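Local atomic coordinates of extracellular solute-binding protein family 1 (PDB entry 5IXP), a protein that probably captures a solute outside the cell, perhaps a sugar or a related small molecule, and delivers it to an ABC transporter for import. Residues Asp74-Leu79 with Tyr274-Thr279; His82-Leu87 with Gly104-Tyr109; Lys88-Asp93 with Trp293-Glu298; Leu92-Ala97 with Thr111-Glu116. One frame throughout, in Å; residues are numbered along the deposited sequence. Where two conformers were deposited one is given.

Interaction 1. Residues Asp74-Leu79 with Tyr274-Thr279; sequences DKFVDL and YLTVPT
Val77 N donates to Val277 O at 2.8 Å, while Thr279 N gives its hydrogen to Lys75 O at 2.9 Å. Between these two bonds Phe76 and Pro278 face each other as a single beta bridge, their CA atoms 4.2 Å apart. The valine side chains lie side by side and point the same way, with Val77 CG2 3.7 Å from Val277 CG1. Farther along, a water accepts from Val277 N and donates to Val77 O, carrying the connection past the bridge. This is how the loop after helix 66-70 is fastened to the end of strand 269-276, in the mixed sheet of the periplasmic-binding-protein fold. Phe76 holds CG anti to its carbonyl carbon (chi1 -68°), which places the ring by Thr276: Phe76 CE2 comes 3.6 Å from Thr276 OG1 at a slant, and that hydroxyl is itself hydrogen-bonded to Glu59 O. Replacing Phe76 by alanine is likely to open a gap beside Thr276 and Pro278 and take the ring from Met61 and Leu49. Around the valines, Ala287 and Pro284 of helix 284-294 pack on Val277 and Val77 respectively, and at the start of segment 74-79 Asp74 is held by a salt bridge to Arg105.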
# COMPACT_ATOMS: atom_id res chain seq x y z
N ASP A 74 10.19 21.99 1.32
CA ASP A 74 10.24 23.38 1.76
C ASP A 74 8.84 23.95 1.98
O ASP A 74 8.67 24.89 2.76
CB ASP A 74 10.98 24.25 0.73
CG ASP A 74 12.49 24.21 0.89
OD1 ASP A 74 12.99 23.32 1.62
OD2 ASP A 74 13.17 25.07 0.28
N LYS A 75 7.84 23.41 1.30
CA LYS A 75 6.48 23.92 1.37
C LYS A 75 5.65 23.25 2.45
O LYS A 75 4.45 23.53 2.56
CB LYS A 75 5.81 23.78 0.02
CG LYS A 75 6.58 24.51 -1.05
CD LYS A 75 5.76 24.73 -2.29
CE LYS A 75 6.61 25.40 -3.35
NZ LYS A 75 5.79 25.67 -4.56
N PHE A 76 6.26 22.38 3.26
CA PHE A 76 5.56 21.70 4.33
C PHE A 76 6.25 21.95 5.66
O PHE A 76 7.47 22.14 5.71
CB PHE A 76 5.46 20.20 4.05
CG PHE A 76 4.57 19.87 2.90
CD1 PHE A 76 5.07 19.88 1.60
CD2 PHE A 76 3.23 19.59 3.10
CE1 PHE A 76 4.24 19.60 0.53
CE2 PHE A 76 2.41 19.31 2.03
CZ PHE A 76 2.91 19.31 0.74
N VAL A 77 5.46 21.98 6.72
CA VAL A 77 6.01 22.07 8.06
C VAL A 77 6.84 20.83 8.34
O VAL A 77 6.39 19.69 8.13
CB VAL A 77 4.88 22.24 9.08
CG1 VAL A 77 5.42 22.06 10.51
CG2 VAL A 77 4.22 23.60 8.91
N ASP A 78 8.08 21.03 8.78
CA ASP A 78 8.86 19.96 9.38
C ASP A 78 8.28 19.68 10.76
O ASP A 78 8.39 20.50 11.67
CB ASP A 78 10.33 20.37 9.46
CG ASP A 78 11.23 19.30 10.06
OD1 ASP A 78 10.74 18.18 10.32
OD2 ASP A 78 12.43 19.58 10.27
N LEU A 79 7.60 18.53 10.91
CA LEU A 79 6.93 18.25 12.16
C LEU A 79 7.92 18.06 13.31
O LEU A 79 7.50 18.09 14.48
CB LEU A 79 6.02 17.03 11.99
CG LEU A 79 4.92 17.26 10.92
CD1 LEU A 79 4.22 15.96 10.52
CD2 LEU A 79 3.90 18.30 11.37
N TYR A 274 -0.93 9.65 5.26
CA TYR A 274 -0.24 10.55 6.17
C TYR A 274 -1.05 11.83 6.29
O TYR A 274 -1.76 12.22 5.36
CB TYR A 274 1.19 10.94 5.68
CG TYR A 274 2.13 9.77 5.64
CD1 TYR A 274 2.16 8.92 4.55
CD2 TYR A 274 2.97 9.51 6.71
CE1 TYR A 274 2.99 7.83 4.53
CE2 TYR A 274 3.83 8.40 6.70
CZ TYR A 274 3.83 7.58 5.60
OH TYR A 274 4.66 6.49 5.57
N LEU A 275 -0.94 12.48 7.44
CA LEU A 275 -1.42 13.84 7.61
C LEU A 275 -0.23 14.79 7.53
O LEU A 275 0.80 14.56 8.19
CB LEU A 275 -2.16 14.01 8.94
CG LEU A 275 -3.32 13.03 9.17
CD1 LEU A 275 -4.02 13.37 10.48
CD2 LEU A 275 -4.30 13.05 8.01
N THR A 276 -0.35 15.83 6.70
CA THR A 276 0.71 16.81 6.51
C THR A 276 0.18 18.20 6.83
O THR A 276 -1.03 18.43 6.84
CB THR A 276 1.26 16.80 5.07
OG1 THR A 276 0.28 17.35 4.17
CG2 THR A 276 1.66 15.39 4.64
N VAL A 277 1.10 19.13 7.08
CA VAL A 277 0.73 20.50 7.41
C VAL A 277 1.48 21.44 6.47
O VAL A 277 2.68 21.66 6.66
CB VAL A 277 1.03 20.84 8.88
CG1 VAL A 277 0.73 22.33 9.17
CG2 VAL A 277 0.23 19.91 9.83
N PRO A 278 0.82 21.99 5.46
CA PRO A 278 1.51 22.92 4.55
C PRO A 278 1.98 24.17 5.28
O PRO A 278 1.38 24.60 6.27
CB PRO A 278 0.42 23.28 3.52
CG PRO A 278 -0.59 22.22 3.63
CD PRO A 278 -0.58 21.76 5.07
N THR A 279 3.05 24.78 4.76
CA THR A 279 3.47 26.06 5.33
C THR A 279 2.44 27.15 5.07
O THR A 279 2.51 28.21 5.72
CB THR A 279 4.84 26.49 4.78
OG1 THR A 279 4.80 26.54 3.35
CG2 THR A 279 5.94 25.54 5.25
O HOH W 1 4.01 18.68 7.13

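Interaction 2. Residues His82-Leu87 with Gly104-Tyr109; sequences HGADEL and GRIIGY
The Tyr109 ring meets Ala84 and Leu87 at the short helix 84-87. Its CG is anti to the carbonyl carbon, beside the backbone N (chi1 -75°), which sets the ring between that helix and Trp91. The CB itself lies near Thr295, and CD1 meets the Trp91 ring, whose plane is only about 15° from that of the tyrosine. One atom farther, Tyr109 CE1 comes 3.8 Å from Ala84 CB, the methyl sitting at the ring edge close to its plane. The ring thereby joins the start of strand 108-121, a long strand of the binding-protein sheet, to the helical turn that Gly83 begins as N-cap. At Tyr109 CZ the leucine takes over: Leu87 CD1 is 4.1 Å away, its side chain crossing the tyrosine at about a right angle. Tyr109 OH rests 3.6 Å from Ala84 CA. It has a polar partner too, since a water lying in the ring plane stands 2.8 Å from Tyr109 OH and donates to His82 O. Ile106 adds a lighter touch, its CD1 4.2 Å from Ala84 CB, and its backbone N is hydrogen-bonded to Asp78 OD1. Ala291 and Ala292 of helix 284-294 pack against the tyrosine.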
# COMPACT_ATOMS: atom_id res chain seq x y z
N HIS A 82 7.69 20.57 15.85
CA HIS A 82 6.52 20.54 16.72
C HIS A 82 6.43 19.22 17.48
O HIS A 82 5.33 18.80 17.85
CB HIS A 82 5.25 20.78 15.91
CG HIS A 82 5.28 22.06 15.14
ND1 HIS A 82 4.88 23.26 15.68
CD2 HIS A 82 5.71 22.33 13.88
CE1 HIS A 82 5.05 24.22 14.78
NE2 HIS A 82 5.56 23.68 13.69
N GLY A 83 7.56 18.56 17.70
CA GLY A 83 7.61 17.42 18.59
C GLY A 83 7.68 16.06 17.92
O GLY A 83 7.67 15.05 18.63
N ALA A 84 7.78 16.00 16.59
CA ALA A 84 7.85 14.71 15.90
C ALA A 84 8.99 13.83 16.41
O ALA A 84 8.86 12.60 16.43
CB ALA A 84 8.00 14.91 14.40
N ASP A 85 10.12 14.43 16.79
CA ASP A 85 11.26 13.61 17.18
C ASP A 85 10.96 12.81 18.44
O ASP A 85 11.44 11.68 18.58
CB ASP A 85 12.51 14.48 17.37
CG ASP A 85 13.28 14.66 16.07
OD1 ASP A 85 13.41 13.68 15.30
OD2 ASP A 85 13.76 15.79 15.83
N GLU A 86 10.16 13.37 19.36
CA GLU A 86 9.71 12.60 20.51
C GLU A 86 8.65 11.57 20.13
O GLU A 86 8.58 10.50 20.74
CB GLU A 86 9.17 13.54 21.59
N LEU A 87 7.82 11.86 19.12
CA LEU A 87 6.75 10.93 18.76
C LEU A 87 7.21 9.79 17.86
O LEU A 87 6.49 8.80 17.75
CB LEU A 87 5.62 11.67 18.04
CG LEU A 87 4.75 12.62 18.85
CD1 LEU A 87 3.66 13.18 17.93
CD2 LEU A 87 4.14 11.93 20.05
N GLY A 104 16.28 14.57 6.57
CA GLY A 104 15.76 14.28 7.89
C GLY A 104 14.48 14.99 8.28
O GLY A 104 13.98 14.76 9.39
N ARG A 105 13.93 15.85 7.43
CA ARG A 105 12.69 16.53 7.77
C ARG A 105 11.52 15.56 7.68
O ARG A 105 11.45 14.72 6.78
CB ARG A 105 12.47 17.72 6.84
CG ARG A 105 13.45 18.87 7.08
CD ARG A 105 13.29 19.97 6.03
NE ARG A 105 13.81 19.57 4.73
CZ ARG A 105 13.62 20.25 3.61
NH1 ARG A 105 14.14 19.82 2.46
NH2 ARG A 105 12.90 21.36 3.62
N ILE A 106 10.59 15.66 8.63
CA ILE A 106 9.44 14.76 8.69
C ILE A 106 8.22 15.57 8.30
O ILE A 106 7.81 16.49 9.03
CB ILE A 106 9.28 14.12 10.08
CG1 ILE A 106 10.52 13.29 10.42
CG2 ILE A 106 8.02 13.26 10.12
CD1 ILE A 106 10.52 12.77 11.84
N ILE A 107 7.61 15.25 7.16
CA ILE A 107 6.52 16.08 6.66
C ILE A 107 5.15 15.45 6.87
O ILE A 107 4.14 16.10 6.57
CB ILE A 107 6.71 16.46 5.18
CG1 ILE A 107 6.64 15.22 4.28
CG2 ILE A 107 8.03 17.22 4.99
CD1 ILE A 107 6.48 15.59 2.79
N GLY A 108 5.08 14.23 7.38
CA GLY A 108 3.80 13.58 7.59
C GLY A 108 3.76 12.72 8.83
O GLY A 108 4.76 12.11 9.23
N TYR A 109 2.58 12.67 9.44
CA TYR A 109 2.25 11.73 10.51
C TYR A 109 1.41 10.59 9.94
O TYR A 109 0.36 10.83 9.34
CB TYR A 109 1.48 12.44 11.62
CG TYR A 109 2.30 13.33 12.52
CD1 TYR A 109 3.65 13.06 12.77
CD2 TYR A 109 1.73 14.43 13.15
CE1 TYR A 109 4.40 13.85 13.63
CE2 TYR A 109 2.47 15.24 14.00
CZ TYR A 109 3.81 14.95 14.23
OH TYR A 109 4.55 15.75 15.09
O HOH W 2 3.09 17.60 16.60

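Interaction 3. Residues Lys88-Asp93 with Trp293-Glu298. With FMT (formic acid), chain B.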
# COMPACT_ATOMS: atom_id res chain seq x y z
N LYS A 88 8.37 9.93 17.22
CA LYS A 88 8.81 8.99 16.18
C LYS A 88 8.57 7.52 16.54
O LYS A 88 8.04 6.74 15.73
CB LYS A 88 10.30 9.24 15.90
CG LYS A 88 10.67 9.29 14.44
CD LYS A 88 11.91 10.16 14.20
CE LYS A 88 13.15 9.61 14.88
NZ LYS A 88 14.36 10.43 14.57
N SER A 89 8.94 7.13 17.76
CA SER A 89 8.84 5.74 18.23
C SER A 89 7.40 5.23 18.34
O SER A 89 7.20 4.03 18.55
CB SER A 89 9.50 5.63 19.59
OG SER A 89 8.98 6.65 20.42
N ARG A 90 6.41 6.12 18.23
CA ARG A 90 5.01 5.70 18.19
C ARG A 90 4.73 4.81 16.98
O ARG A 90 3.93 3.87 17.07
CB ARG A 90 4.12 6.95 18.16
CG ARG A 90 2.73 6.75 17.62
CD ARG A 90 2.09 8.08 17.19
NE ARG A 90 1.74 8.93 18.32
CZ ARG A 90 1.08 10.08 18.21
NH1 ARG A 90 0.79 10.78 19.30
NH2 ARG A 90 0.69 10.52 17.01
N TRP A 91 5.38 5.08 15.86
CA TRP A 91 5.11 4.42 14.59
C TRP A 91 6.14 3.33 14.28
O TRP A 91 7.27 3.36 14.77
CB TRP A 91 5.12 5.43 13.44
CG TRP A 91 3.95 6.37 13.37
CD1 TRP A 91 2.74 6.14 12.79
CD2 TRP A 91 3.91 7.72 13.85
NE1 TRP A 91 1.93 7.24 12.90
CE2 TRP A 91 2.63 8.23 13.54
CE3 TRP A 91 4.83 8.54 14.52
CZ2 TRP A 91 2.24 9.53 13.89
CZ3 TRP A 91 4.44 9.84 14.86
CH2 TRP A 91 3.15 10.31 14.54
N LEU A 92 5.72 2.37 13.45
CA LEU A 92 6.67 1.51 12.75
C LEU A 92 7.72 2.37 12.07
O LEU A 92 7.40 3.39 11.45
CB LEU A 92 5.94 0.65 11.72
CG LEU A 92 4.97 -0.37 12.30
CD1 LEU A 92 3.97 -0.80 11.26
CD2 LEU A 92 5.76 -1.59 12.85
N ASP A 93 8.99 1.96 12.19
CA ASP A 93 10.07 2.80 11.66
C ASP A 93 9.92 3.03 10.16
O ASP A 93 10.17 4.14 9.67
CB ASP A 93 11.43 2.19 12.00
CG ASP A 93 11.58 0.72 11.59
OD1 ASP A 93 12.67 0.16 11.84
OD2 ASP A 93 10.63 0.12 11.03
N TRP A 293 -2.64 14.10 17.31
CA TRP A 293 -3.68 13.43 18.08
C TRP A 293 -4.48 12.46 17.21
O TRP A 293 -4.78 11.34 17.64
CB TRP A 293 -4.60 14.47 18.73
CG TRP A 293 -5.68 13.85 19.56
CD1 TRP A 293 -5.58 13.43 20.85
CD2 TRP A 293 -7.02 13.58 19.15
NE1 TRP A 293 -6.78 12.91 21.28
CE2 TRP A 293 -7.69 12.99 20.25
CE3 TRP A 293 -7.73 13.77 17.96
CZ2 TRP A 293 -9.02 12.59 20.19
CZ3 TRP A 293 -9.06 13.39 17.91
CH2 TRP A 293 -9.69 12.81 19.02
N LEU A 294 -4.83 12.88 15.99
CA LEU A 294 -5.59 12.01 15.11
C LEU A 294 -4.83 10.73 14.78
O LEU A 294 -5.45 9.71 14.45
CB LEU A 294 -5.94 12.75 13.81
CG LEU A 294 -7.01 13.85 13.90
CD1 LEU A 294 -6.99 14.69 12.63
CD2 LEU A 294 -8.41 13.26 14.14
N THR A 295 -3.49 10.75 14.84
CA THR A 295 -2.69 9.58 14.50
C THR A 295 -2.13 8.87 15.72
O THR A 295 -1.34 7.93 15.57
CB THR A 295 -1.55 9.97 13.54
OG1 THR A 295 -0.73 10.98 14.15
CG2 THR A 295 -2.13 10.49 12.22
N ALA A 296 -2.54 9.28 16.93
CA ALA A 296 -2.11 8.60 18.15
C ALA A 296 -2.75 7.21 18.25
O ALA A 296 -3.80 6.95 17.66
CB ALA A 296 -2.49 9.45 19.38
N PRO A 297 -2.12 6.30 19.01
CA PRO A 297 -2.65 4.93 19.10
C PRO A 297 -4.11 4.84 19.50
O PRO A 297 -4.85 4.05 18.89
CB PRO A 297 -1.75 4.26 20.15
CG PRO A 297 -0.50 5.07 20.16
CD PRO A 297 -0.82 6.45 19.70
N GLU A 298 -4.56 5.61 20.50
CA GLU A 298 -5.96 5.52 20.92
C GLU A 298 -6.90 5.88 19.77
O GLU A 298 -7.96 5.27 19.62
CB GLU A 298 -6.22 6.41 22.14
CG GLU A 298 -5.56 5.90 23.43
CD GLU A 298 -6.14 6.54 24.70
OE1 GLU A 298 -6.75 7.63 24.63
OE2 GLU A 298 -5.97 5.94 25.79
C FMT B . 1.94 8.74 21.75
O1 FMT B . 0.91 9.39 21.93
O2 FMT B . 2.02 7.78 20.99
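A corner where a formic acid molecule, probably from the crystallisation liquor, is bound forms where the loop between helices 84-87 and 93-98 meets the break between helices 284-294 and 297-307. Arg90 makes the corner by laying its guanidinium across Ala296. The CA of Ala296 sits 3.5 Å above the centre of that flat group, and Ala296 CB is 3.5 Å from Arg90 NH1. Two hydrogen bonds hold the formic acid molecule: Arg90 NE donates to its O2 at 2.9 Å and Arg90 NH1 to its O1 at 3.0 Å, so the two oxygens are held side by side along one edge of the guanidinium. Pro297 CD approaches the same O2 at 3.4 Å. The arginine chain runs extended to CD and then bends, chi3 -71°, which turns the head group over the alanine. Its remaining nitrogen, NH2, donates to Ala292 O near the end of helix 284-294, so the group is gripped from both the formic acid and the helix. Trp91 lies below, with Arg90 CD 3.4 Å above its ring plane toward the rim. The indole edge faces Thr295, Trp91 CZ2 standing 3.3 Å from Thr295 OG1, a hydroxyl hydrogen-bonded to Ala291 O. Trp91 NE1 in turn donates to Gly110 O, pinning the ring to strand 108-121. The corner thus sits with helix 284-294 on one flank and that strand beneath, while Arg90 and Leu92 also share backbone hydrogen bonds with Val314 and Ser312 just beyond strand 310-311.

Interaction 4. Residues Leu92-Ala97 with Thr111-Glu116; sequences LDWKVA and TDIGPE
Helix 93-98 packs across strand 108-121, the long strand running through the sheet of this binding-protein fold, and the contact is made by Leu92, Trp94 and Lys95 closing round Ile113. The axes of segments 93-97 and 111-116 pass 10.7 Å apart at an angle of 114°, so the helix lies nearer to crosswise than to antiparallel. Ile113 CG2 meets Trp94 CH2 at 3.4 Å, a slanting approach to the indole, and lies 3.6 Å from Lys95 CD. The other tip, Ile113 CD1, is 3.7 Å from Leu92 CD1, the two side chains crossing at about a right angle. Leu92 CB stands 3.7 Å above one face of the Trp94 ring, toward its rim, and Trp94 NE1 is hydrogen-bonded to Ala343 O. Lys95 leaves the helix with CG anti to the backbone N (chi1 -178°) and kinks at chi2, 74°, which carries its ammonium past Ile113 to the strand backbone. There Lys95 NZ donates to Asp112 O at 2.7 Å, almost in line with the carbonyl, and also to Ser273 O on the adjoining strand. Lys95 also makes a cation-pi contact with Tyr274 of strand 269-276, whose hydroxyl is hydrogen-bonded to Lys95 O. A leucine in place of Lys95 would probably leave Asp112 O and Ser273 O without this donor and lose the cation-pi contact with Tyr274. Ala343 of helix 335-344 touches both Leu92 and Ile113, and Phe310 of strand 310-311 packs on Ile113.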
# COMPACT_ATOMS: atom_id res chain seq x y z
N LEU A 92 5.72 2.37 13.45
CA LEU A 92 6.67 1.51 12.75
C LEU A 92 7.72 2.37 12.07
O LEU A 92 7.40 3.39 11.45
CB LEU A 92 5.94 0.65 11.72
CG LEU A 92 4.97 -0.37 12.30
CD1 LEU A 92 3.97 -0.80 11.26
CD2 LEU A 92 5.76 -1.59 12.85
N ASP A 93 8.99 1.96 12.19
CA ASP A 93 10.07 2.80 11.66
C ASP A 93 9.92 3.03 10.16
O ASP A 93 10.17 4.14 9.67
CB ASP A 93 11.43 2.19 12.00
CG ASP A 93 11.58 0.72 11.59
OD1 ASP A 93 12.67 0.16 11.84
OD2 ASP A 93 10.63 0.12 11.03
N TRP A 94 9.48 2.02 9.41
CA TRP A 94 9.33 2.21 7.97
C TRP A 94 8.19 3.17 7.63
O TRP A 94 8.25 3.84 6.59
CB TRP A 94 9.13 0.86 7.27
CG TRP A 94 7.97 0.00 7.74
CD1 TRP A 94 8.03 -1.00 8.67
CD2 TRP A 94 6.62 0.03 7.26
NE1 TRP A 94 6.79 -1.58 8.82
CE2 TRP A 94 5.91 -0.97 7.96
CE3 TRP A 94 5.95 0.81 6.31
CZ2 TRP A 94 4.56 -1.22 7.74
CZ3 TRP A 94 4.60 0.55 6.09
CH2 TRP A 94 3.92 -0.45 6.80
N LYS A 95 7.16 3.25 8.47
CA LYS A 95 6.11 4.23 8.23
C LYS A 95 6.65 5.65 8.36
O LYS A 95 6.36 6.51 7.53
CB LYS A 95 4.94 4.00 9.19
CG LYS A 95 3.74 4.96 8.97
CD LYS A 95 2.95 4.60 7.72
CE LYS A 95 1.72 5.49 7.54
NZ LYS A 95 0.89 5.13 6.33
N VAL A 96 7.46 5.90 9.40
CA VAL A 96 8.05 7.23 9.57
C VAL A 96 8.97 7.55 8.40
O VAL A 96 8.96 8.67 7.87
CB VAL A 96 8.82 7.31 10.90
CG1 VAL A 96 9.50 8.67 11.04
CG2 VAL A 96 7.91 7.04 12.07
N ALA A 97 9.77 6.57 7.98
CA ALA A 97 10.79 6.81 6.96
C ALA A 97 10.18 7.26 5.64
O ALA A 97 10.77 8.09 4.94
CB ALA A 97 11.63 5.54 6.76
N THR A 111 -1.06 7.58 9.14
CA THR A 111 -2.38 7.08 9.52
C THR A 111 -2.37 5.56 9.40
O THR A 111 -1.68 4.90 10.18
CB THR A 111 -3.49 7.73 8.68
OG1 THR A 111 -3.38 7.34 7.30
CG2 THR A 111 -3.38 9.26 8.77
N ASP A 112 -3.10 4.98 8.44
CA ASP A 112 -3.18 3.53 8.37
C ASP A 112 -2.10 2.95 7.45
O ASP A 112 -1.29 3.68 6.85
CB ASP A 112 -4.58 3.09 7.94
CG ASP A 112 -4.95 3.56 6.53
OD1 ASP A 112 -4.31 4.50 6.01
OD2 ASP A 112 -5.90 3.00 5.94
N ILE A 113 -2.05 1.61 7.36
CA ILE A 113 -1.12 0.91 6.48
C ILE A 113 -1.85 -0.26 5.82
O ILE A 113 -2.96 -0.64 6.21
CB ILE A 113 0.13 0.38 7.22
CG1 ILE A 113 -0.25 -0.29 8.55
CG2 ILE A 113 1.15 1.51 7.41
CD1 ILE A 113 0.91 -1.11 9.17
N GLY A 114 -1.19 -0.86 4.82
CA GLY A 114 -1.70 -2.05 4.18
C GLY A 114 -0.70 -3.19 4.23
O GLY A 114 -0.17 -3.62 3.19
N PRO A 115 -0.40 -3.69 5.43
CA PRO A 115 0.55 -4.80 5.52
C PRO A 115 0.01 -6.02 4.79
O PRO A 115 -1.18 -6.33 4.86
CB PRO A 115 0.67 -5.04 7.03
CG PRO A 115 -0.67 -4.64 7.56
CD PRO A 115 -1.06 -3.42 6.72
N GLU A 116 0.89 -6.71 4.07
CA GLU A 116 0.46 -7.69 3.09
C GLU A 116 0.70 -9.12 3.55
O GLU A 116 1.76 -9.44 4.10
CB GLU A 116 1.16 -7.47 1.76
CG GLU A 116 0.75 -6.16 1.10
CD GLU A 116 1.47 -5.95 -0.20
OE1 GLU A 116 2.66 -5.60 -0.17
OE2 GLU A 116 0.83 -6.14 -1.25

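Overall arrangement
Along the chain the first segments follow one another from Asp74 to Ala97, and strand 108-121 and the region of residues 274-298 supply the partners. Centres lie about 10 Å apart for interactions 1 and 2 and for 3 and 4, and about 18 Å for 1 and 4. Interactions 2 and 4 use the same strand, 108-121, whose neighbour 269-276 serves interaction 1. Interactions 3 and 4 overlap at Leu92 and Asp93: Arg90 and Trp91 meet the helix break, Leu92, Trp94 and Lys95 the strand. Interactions 2 and 4 are nested inside the chain loop closed by interaction 1, whereas interaction 3 crosses it. Together they fasten segment 74-97 onto the sheet and helix 284-294.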